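Local coordinates for protein CRISPR-associated endonuclease/helicase Cas3 (Thermus thermophilus HB8, PDB 3SK9) that cleaves single-stranded DNA through its metal-dependent N-terminal HD nuclease domain, the part modelled here, and takes part in CRISPR antiviral defence, at residues H29-A34 against F178-A183; A50-D55 against F258-P263; A136-A141 against R201-A206. All blocks are in the same frame, centred on the assembly; numbering follows the deposited sequence.

Interaction 1: H29-A34 against F178-A183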
loop_
_atom_site.group_PDB
_atom_site.type_symbol
_atom_site.label_atom_id
_atom_site.label_comp_id
_atom_site.label_asym_id
_atom_site.label_seq_id
_atom_site.Cartn_x
_atom_site.Cartn_y
_atom_site.Cartn_z
ATOM N N HIS A 29 4.677 -8.161 -3.478
ATOM C CA HIS A 29 3.555 -7.972 -2.583
ATOM C C HIS A 29 3.019 -6.550 -2.714
ATOM O O HIS A 29 1.816 -6.329 -2.697
ATOM C CB HIS A 29 3.963 -8.240 -1.137
ATOM C CG HIS A 29 2.842 -8.029 -0.170
ATOM N ND1 HIS A 29 1.725 -8.827 -0.147
ATOM C CD2 HIS A 29 2.650 -7.086 0.784
ATOM C CE1 HIS A 29 0.890 -8.394 0.783
ATOM N NE2 HIS A 29 1.428 -7.339 1.365
ATOM N N MET A 30 3.904 -5.571 -2.846
ATOM C CA MET A 30 3.441 -4.161 -2.963
ATOM C C MET A 30 2.668 -3.945 -4.264
ATOM O O MET A 30 1.619 -3.272 -4.303
ATOM C CB MET A 30 4.640 -3.175 -2.873
ATOM C CG MET A 30 5.314 -3.048 -1.460
ATOM S SD MET A 30 6.962 -2.209 -1.606
ATOM C CE MET A 30 6.456 -0.571 -2.108
ATOM N N LEU A 31 3.145 -4.541 -5.347
ATOM C CA LEU A 31 2.445 -4.362 -6.621
ATOM C C LEU A 31 1.110 -5.129 -6.628
ATOM O O LEU A 31 0.097 -4.649 -7.221
ATOM C CB LEU A 31 3.320 -4.796 -7.782
ATOM C CG LEU A 31 4.530 -3.917 -8.090
ATOM C CD1 LEU A 31 5.447 -4.631 -9.115
ATOM C CD2 LEU A 31 4.101 -2.539 -8.599
ATOM N N ASP A 32 1.080 -6.285 -5.965
ATOM C CA ASP A 32 -0.180 -7.046 -5.855
ATOM C C ASP A 32 -1.229 -6.214 -5.093
ATOM O O ASP A 32 -2.416 -6.234 -5.438
ATOM C CB ASP A 32 0.008 -8.355 -5.064
ATOM C CG ASP A 32 0.838 -9.400 -5.842
ATOM O OD1 ASP A 32 0.997 -9.209 -7.058
ATOM O OD2 ASP A 32 1.290 -10.371 -5.210
ATOM N N THR A 33 -0.771 -5.582 -4.017
ATOM C CA THR A 33 -1.652 -4.759 -3.159
ATOM C C THR A 33 -2.196 -3.597 -3.977
ATOM O O THR A 33 -3.373 -3.263 -3.931
ATOM C CB THR A 33 -0.875 -4.241 -1.896
ATOM O OG1 THR A 33 -0.439 -5.383 -1.136
ATOM C CG2 THR A 33 -1.796 -3.348 -0.997
ATOM N N ALA A 34 -1.324 -2.926 -4.706
ATOM C CA ALA A 34 -1.776 -1.837 -5.606
ATOM C C ALA A 34 -2.756 -2.335 -6.668
ATOM O O ALA A 34 -3.710 -1.624 -7.008
ATOM C CB ALA A 34 -0.562 -1.172 -6.313
ATOM N N PHE A 178 5.092 3.689 -7.883
ATOM C CA PHE A 178 4.471 4.870 -8.521
ATOM C C PHE A 178 4.651 4.861 -10.032
ATOM O O PHE A 178 3.721 5.147 -10.801
ATOM C CB PHE A 178 5.031 6.167 -7.931
ATOM C CG PHE A 178 4.316 6.603 -6.696
ATOM C CD1 PHE A 178 3.503 7.720 -6.712
ATOM C CD2 PHE A 178 4.362 5.840 -5.547
ATOM C CE1 PHE A 178 2.793 8.101 -5.584
ATOM C CE2 PHE A 178 3.647 6.229 -4.393
ATOM C CZ PHE A 178 2.882 7.356 -4.413
ATOM N N ARG A 179 5.844 4.501 -10.470
ATOM C CA ARG A 179 6.104 4.436 -11.907
ATOM C C ARG A 179 5.287 3.348 -12.622
ATOM O O ARG A 179 4.717 3.592 -13.677
ATOM C CB ARG A 179 7.591 4.228 -12.164
ATOM C CG ARG A 179 7.941 4.201 -13.659
ATOM C CD ARG A 179 9.457 4.216 -13.876
ATOM N NE ARG A 179 10.170 3.308 -12.969
ATOM C CZ ARG A 179 10.900 3.725 -11.931
ATOM N NH1 ARG A 179 11.035 5.022 -11.678
ATOM N NH2 ARG A 179 11.527 2.852 -11.165
ATOM N N ARG A 180 5.233 2.152 -12.046
ATOM C CA ARG A 180 4.446 1.059 -12.611
ATOM C C ARG A 180 2.937 1.366 -12.724
ATOM O O ARG A 180 2.304 0.927 -13.669
ATOM C CB ARG A 180 4.569 -0.247 -11.795
ATOM C CG ARG A 180 5.899 -0.818 -11.671
ATOM C CD ARG A 180 6.208 -1.572 -12.893
ATOM N NE ARG A 180 7.429 -2.211 -12.544
ATOM C CZ ARG A 180 7.631 -3.497 -12.296
ATOM N NH1 ARG A 180 6.761 -4.479 -12.558
ATOM N NH2 ARG A 180 8.828 -3.771 -11.859
ATOM N N LEU A 181 2.382 2.057 -11.730
ATOM C CA LEU A 181 0.951 2.410 -11.685
ATOM C C LEU A 181 0.616 3.651 -12.481
ATOM O O LEU A 181 -0.561 3.939 -12.722
ATOM C CB LEU A 181 0.502 2.684 -10.245
ATOM C CG LEU A 181 0.036 1.446 -9.474
ATOM C CD1 LEU A 181 -1.338 0.965 -9.918
ATOM C CD2 LEU A 181 1.062 0.317 -9.569
ATOM N N GLY A 182 1.639 4.408 -12.867
ATOM C CA GLY A 182 1.424 5.633 -13.629
ATOM C C GLY A 182 0.742 6.682 -12.774
ATOM O O GLY A 182 -0.031 7.488 -13.280
ATOM N N ALA A 183 1.043 6.676 -11.471
ATOM C CA ALA A 183 0.409 7.577 -10.505
ATOM C C ALA A 183 0.897 9.011 -10.647
ATOM O O ALA A 183 2.089 9.238 -10.585
ATOM C CB ALA A 183 0.709 7.086 -9.100
#

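Interaction 2: A50-D55 against F258-P263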
loop_
_atom_site.group_PDB
_atom_site.type_symbol
_atom_site.label_atom_id
_atom_site.label_comp_id
_atom_site.label_asym_id
_atom_site.label_seq_id
_atom_site.Cartn_x
_atom_site.Cartn_y
_atom_site.Cartn_z
ATOM N N ALA A 50 -16.208 9.359 -7.531
ATOM C CA ALA A 50 -16.224 10.817 -7.645
ATOM C C ALA A 50 -15.627 11.439 -6.350
ATOM O O ALA A 50 -15.018 12.515 -6.385
ATOM C CB ALA A 50 -17.674 11.349 -7.878
ATOM N N LEU A 51 -15.866 10.786 -5.212
ATOM C CA LEU A 51 -15.270 11.240 -3.940
ATOM C C LEU A 51 -13.739 11.237 -4.033
ATOM O O LEU A 51 -13.083 12.155 -3.505
ATOM C CB LEU A 51 -15.719 10.339 -2.792
ATOM C CG LEU A 51 -17.154 10.597 -2.289
ATOM C CD1 LEU A 51 -17.601 9.584 -1.218
ATOM C CD2 LEU A 51 -17.276 12.025 -1.751
ATOM N N TYR A 52 -13.145 10.164 -4.610
ATOM C CA TYR A 52 -11.677 10.142 -4.751
ATOM C C TYR A 52 -11.172 11.244 -5.661
ATOM O O TYR A 52 -10.127 11.827 -5.414
ATOM C CB TYR A 52 -11.193 8.791 -5.302
ATOM C CG TYR A 52 -10.965 7.767 -4.218
ATOM C CD1 TYR A 52 -9.694 7.597 -3.653
ATOM C CD2 TYR A 52 -12.022 6.977 -3.739
ATOM C CE1 TYR A 52 -9.474 6.632 -2.663
ATOM C CE2 TYR A 52 -11.816 6.034 -2.739
ATOM C CZ TYR A 52 -10.549 5.879 -2.206
ATOM O OH TYR A 52 -10.330 4.918 -1.227
ATOM N N ALA A 53 -11.898 11.507 -6.740
ATOM C CA ALA A 53 -11.487 12.569 -7.673
ATOM C C ALA A 53 -11.495 13.921 -6.940
ATOM O O ALA A 53 -10.595 14.757 -7.130
ATOM C CB ALA A 53 -12.441 12.590 -8.924
ATOM N N GLU A 54 -12.493 14.127 -6.091
ATOM C CA GLU A 54 -12.646 15.372 -5.358
ATOM C C GLU A 54 -11.615 15.437 -4.225
ATOM O O GLU A 54 -11.086 16.521 -3.898
ATOM C CB GLU A 54 -14.067 15.475 -4.795
ATOM C CG GLU A 54 -14.385 16.739 -4.016
ATOM C CD GLU A 54 -15.832 16.738 -3.498
ATOM O OE1 GLU A 54 -16.493 17.794 -3.620
ATOM O OE2 GLU A 54 -16.330 15.681 -3.000
ATOM N N ASP A 55 -11.341 14.284 -3.618
ATOM C CA ASP A 55 -10.401 14.230 -2.486
ATOM C C ASP A 55 -9.040 14.766 -2.918
ATOM O O ASP A 55 -8.329 15.434 -2.147
ATOM C CB ASP A 55 -10.144 12.765 -2.040
ATOM C CG ASP A 55 -11.278 12.181 -1.199
ATOM O OD1 ASP A 55 -12.107 12.958 -0.648
ATOM O OD2 ASP A 55 -11.286 10.940 -1.086
ATOM N N PHE A 258 -16.743 5.236 5.339
ATOM C CA PHE A 258 -16.273 6.496 4.717
ATOM C C PHE A 258 -16.667 6.616 3.250
ATOM O O PHE A 258 -15.908 7.150 2.411
ATOM C CB PHE A 258 -14.764 6.634 4.868
ATOM C CG PHE A 258 -14.276 6.179 6.222
ATOM C CD1 PHE A 258 -14.596 6.917 7.362
ATOM C CD2 PHE A 258 -13.524 5.007 6.358
ATOM C CE1 PHE A 258 -14.164 6.492 8.622
ATOM C CE2 PHE A 258 -13.097 4.554 7.603
ATOM C CZ PHE A 258 -13.406 5.290 8.737
ATOM N N GLY A 259 -17.899 6.235 2.950
ATOM C CA GLY A 259 -18.392 6.399 1.591
ATOM C C GLY A 259 -17.890 5.418 0.545
ATOM O O GLY A 259 -18.075 5.670 -0.666
ATOM N N GLU A 260 -17.285 4.308 0.971
ATOM C CA GLU A 260 -16.888 3.223 0.047
ATOM C C GLU A 260 -17.345 1.901 0.643
ATOM O O GLU A 260 -17.777 1.837 1.824
ATOM C CB GLU A 260 -15.359 3.213 -0.223
ATOM C CG GLU A 260 -14.503 2.962 1.031
ATOM C CD GLU A 260 -13.020 3.372 0.872
ATOM O OE1 GLU A 260 -12.615 3.831 -0.209
ATOM O OE2 GLU A 260 -12.214 3.209 1.829
ATOM N N LEU A 261 -17.307 0.856 -0.172
ATOM C CA LEU A 261 -17.925 -0.419 0.190
ATOM C C LEU A 261 -16.947 -1.570 0.037
ATOM O O LEU A 261 -16.152 -1.606 -0.928
ATOM C CB LEU A 261 -19.137 -0.711 -0.753
ATOM C CG LEU A 261 -20.243 0.338 -0.706
ATOM C CD1 LEU A 261 -21.274 0.196 -1.892
ATOM C CD2 LEU A 261 -20.978 0.302 0.648
ATOM N N PHE A 262 -17.066 -2.550 0.930
ATOM C CA PHE A 262 -16.289 -3.782 0.835
ATOM C C PHE A 262 -17.199 -4.955 1.180
ATOM O O PHE A 262 -18.135 -4.783 1.934
ATOM C CB PHE A 262 -15.125 -3.750 1.873
ATOM C CG PHE A 262 -14.195 -2.560 1.696
ATOM C CD1 PHE A 262 -13.283 -2.522 0.665
ATOM C CD2 PHE A 262 -14.262 -1.477 2.559
ATOM C CE1 PHE A 262 -12.446 -1.426 0.493
ATOM C CE2 PHE A 262 -13.413 -0.384 2.371
ATOM C CZ PHE A 262 -12.529 -0.367 1.343
ATOM N N PRO A 263 -16.892 -6.151 0.673
ATOM C CA PRO A 263 -17.595 -7.338 1.197
ATOM C C PRO A 263 -17.322 -7.577 2.708
ATOM O O PRO A 263 -16.172 -7.439 3.201
ATOM C CB PRO A 263 -17.036 -8.486 0.350
ATOM C CG PRO A 263 -15.654 -8.013 -0.052
ATOM C CD PRO A 263 -15.793 -6.514 -0.243
#

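Interaction 3: A136-A141 against R201-A206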
loop_
_atom_site.group_PDB
_atom_site.type_symbol
_atom_site.label_atom_id
_atom_site.label_comp_id
_atom_site.label_asym_id
_atom_site.label_seq_id
_atom_site.Cartn_x
_atom_site.Cartn_y
_atom_site.Cartn_z
ATOM N N ALA A 136 0.502 8.930 6.072
ATOM C CA ALA A 136 1.483 7.979 6.646
ATOM C C ALA A 136 0.850 7.162 7.795
ATOM O O ALA A 136 1.033 5.928 7.893
ATOM C CB ALA A 136 2.689 8.763 7.146
ATOM N N ALA A 137 0.114 7.835 8.673
ATOM C CA ALA A 137 -0.657 7.128 9.713
ATOM C C ALA A 137 -1.775 6.248 9.156
ATOM O O ALA A 137 -2.024 5.174 9.695
ATOM C CB ALA A 137 -1.253 8.109 10.746
ATOM N N ALA A 138 -2.479 6.693 8.104
ATOM C CA ALA A 138 -3.493 5.839 7.448
ATOM C C ALA A 138 -2.935 4.477 7.013
ATOM O O ALA A 138 -3.635 3.452 7.003
ATOM C CB ALA A 138 -4.105 6.589 6.208
ATOM N N LEU A 139 -1.668 4.474 6.600
ATOM C CA LEU A 139 -1.037 3.262 6.054
ATOM C C LEU A 139 -0.211 2.549 7.102
ATOM O O LEU A 139 0.464 1.600 6.788
ATOM C CB LEU A 139 -0.141 3.649 4.842
ATOM C CG LEU A 139 -1.055 4.309 3.754
ATOM C CD1 LEU A 139 -0.252 5.110 2.736
ATOM C CD2 LEU A 139 -1.901 3.234 3.052
ATOM N N GLY A 140 -0.308 2.987 8.365
ATOM C CA GLY A 140 0.537 2.450 9.434
ATOM C C GLY A 140 -0.049 1.256 10.181
ATOM O O GLY A 140 -0.902 0.535 9.663
ATOM N N ALA A 141 0.436 1.065 11.411
ATOM C CA ALA A 141 0.100 -0.126 12.219
ATOM C C ALA A 141 -1.235 -0.126 12.935
ATOM O O ALA A 141 -1.634 -1.185 13.450
ATOM C CB ALA A 141 1.234 -0.355 13.276
ATOM N N ARG A 201 -10.592 7.137 3.771
ATOM C CA ARG A 201 -10.911 6.304 2.603
ATOM C C ARG A 201 -9.672 5.486 2.197
ATOM O O ARG A 201 -9.795 4.298 1.867
ATOM C CB ARG A 201 -11.440 7.155 1.419
ATOM C CG ARG A 201 -12.953 7.305 1.440
ATOM C CD ARG A 201 -13.476 8.069 0.194
ATOM N NE ARG A 201 -13.344 9.525 0.273
ATOM C CZ ARG A 201 -14.160 10.293 0.994
ATOM N NH1 ARG A 201 -15.133 9.739 1.705
ATOM N NH2 ARG A 201 -14.042 11.603 0.975
ATOM N N VAL A 202 -8.493 6.108 2.192
ATOM C CA VAL A 202 -7.268 5.367 1.850
ATOM C C VAL A 202 -6.926 4.316 2.909
ATOM O O VAL A 202 -6.456 3.195 2.587
ATOM C CB VAL A 202 -6.091 6.345 1.651
ATOM C CG1 VAL A 202 -4.722 5.602 1.652
ATOM C CG2 VAL A 202 -6.310 7.181 0.348
ATOM N N MET A 203 -7.113 4.685 4.181
ATOM C CA MET A 203 -6.894 3.749 5.279
ATOM C C MET A 203 -7.664 2.446 5.096
ATOM O O MET A 203 -7.081 1.364 5.172
ATOM C CB MET A 203 -7.315 4.412 6.600
ATOM C CG MET A 203 -6.983 3.603 7.854
ATOM S SD MET A 203 -8.181 2.291 8.207
ATOM C CE MET A 203 -9.649 3.279 8.514
ATOM N N ALA A 204 -8.987 2.571 4.903
ATOM C CA ALA A 204 -9.849 1.384 4.793
ATOM C C ALA A 204 -9.472 0.595 3.523
ATOM O O ALA A 204 -9.474 -0.647 3.512
ATOM C CB ALA A 204 -11.330 1.831 4.750
ATOM N N LEU A 205 -9.166 1.318 2.445
ATOM C CA LEU A 205 -8.842 0.635 1.180
ATOM C C LEU A 205 -7.567 -0.172 1.363
ATOM O O LEU A 205 -7.481 -1.312 0.901
ATOM C CB LEU A 205 -8.653 1.653 0.052
ATOM C CG LEU A 205 -8.290 1.068 -1.332
ATOM C CD1 LEU A 205 -9.395 0.176 -1.850
ATOM C CD2 LEU A 205 -8.000 2.271 -2.325
ATOM N N ALA A 206 -6.570 0.415 2.034
ATOM C CA ALA A 206 -5.282 -0.274 2.218
ATOM C C ALA A 206 -5.441 -1.500 3.119
ATOM O O ALA A 206 -4.864 -2.550 2.821
ATOM C CB ALA A 206 -4.212 0.657 2.756
HETATM O O HOH W 1 -4.665 0.811 6.532
#

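Interaction 1: H29-A34 against F178-A183
Leu31 meets Arg180 with both of its methyls, the two side chains crossing at about a right angle. CD1 of Leu31 lies over one face of the Arg180 guanidinium, displaced toward its rim, and comes to 3.7 Å from Arg180 NH1. The other methyl, Leu31 CD2, rests on the base of the arginine, 4.0 Å from Arg180 CG. The bend in the Arg180 chain at chi2 (-81°) lets it meet both branches of one leucine.

The purely apolar part lies beside this. Leu181 reaches with CD2 to 3.9 Å from Ala34 CB, and more loosely toward Leu31. Just past it helix 165-181 stops in a Schellman motif, with Gly182 at positive phi and Ala183 N bonded to Phe178 O.

Polar bonds stay within the segments or lead out of them. Thr33 OG1 and Thr33 N grip His29 O from opposite faces of its plane, and the metal ligand His29 bonds through NE2 to Asp210. Arg180 NH2 makes a salt bridge to Glu176 and a hydrogen bond to Pro225 O.

Between the two helices, then, the contact is dispersive, while the arginine's charge is answered by groups outside it, leaving a guanidinium face for Leu31.

Interaction 2: A50-D55 against F258-P263
Tyr52 and Glu260 make the one hydrogen bond between residues 50-55 and 258-263. Tyr52 OH donates to Glu260 OE1 at 2.7 Å, using the syn lone pair of that oxygen. OE1 sits at the edge of the phenol ring and in its plane, and ring and carboxylate are only 25° apart, so two flat groups meet nearly coplanar although the side chains cross at about a right angle. On the Glu260 side, chi1 of 62° places CG between the backbone N and the carbonyl carbon, and the chain then runs extended to the tyrosine. The second oxygen, OE2, lies close to the carbonyl oxygen of Arg201. In this buried setting that closeness would be consistent with a raised pKa for Glu260.

The van der Waals share is small: the Leu51 methyl CD1 lies 4.0 Å from the carbonyl oxygen Gly259 O, covering the backbone of the turn. Phe258 and Gly259 both have positive phi, with angles that fit a type I' turn, the tight two-residue link of a beta hairpin. Gly259 O also accepts from Thr48 OG1.

The Glu260 carboxylate and the turn before it thus face the helix together. Helix 196-213 lies alongside: Arg201 makes a salt bridge through NE to Asp55 and a hydrogen bond through NH1 to Phe258 O, joining both partners, while Tyr52 also packs on Leu205. Helix 60-71 touches the tyrosine through Leu64 and Ala67, and strand 253-257 pairs antiparallel with strand 260-264.

Interaction 3: A136-A141 against R201-A206
The C-terminal end of helix 129-138 comes right up to helix 196-213, with the CA atoms of Ala138 and Met203 only 4.5 Å apart, and Leu139 is where the chain leaves helical angles. Such closeness is possible because a small side chain stands at the crossing: Ala138 CB points into the partner helix and lies 3.9 Å from Met203 CB. Met203 sets its CG opposite its own backbone N (chi1 -173°), which carries the rest of the chain away from the contact but leaves CG 3.5 Å from Ala138 O.

Leu139 does the rest with a single methyl. Its CD2 lies against Ala206 CB at 3.5 Å, tighter than usual for two carbons, and against Val202 CG1 at 3.9 Å, thus touching residues one turn apart on helix 196-213.

Beside these apolar contacts a water sits within hydrogen-bonding distance of two carbonyls, 2.9 Å from Ala138 O and 2.8 Å from Met203 O, between the two backbones where helix 129-138 ends.

The setting is the helical core of an HD domain. Ala206, which Leu139 presses on, also touches the metal ligand His74, and one turn further along the same helix stands Asp210, the last aspartate of the H...HD...D set that binds the divalent metal.

In the fold
Interaction 3 is the buried one, apolar apart from a water; its centre, like that of interaction 1, is about 8 Å from the centre of the chain. Interactions 1 and 2 are both partly buried. Interaction 1 mixes leucine and alanine packing with an arginine whose charge is met outside it. Interaction 2, the more peripheral, with its centre about 17 Å from that of the chain, depends on a tyrosine-carboxylate bond and joins helix 46-56 to the C-terminal hairpin. Helix 196-213 relates all three: it forms half of interaction 3, Arg201 on it joins both segments of interaction 2, and Thr33 of interaction 1 packs on its Ala209 and Ala213. Helix 60-71 likewise touches Leu181 and Tyr52.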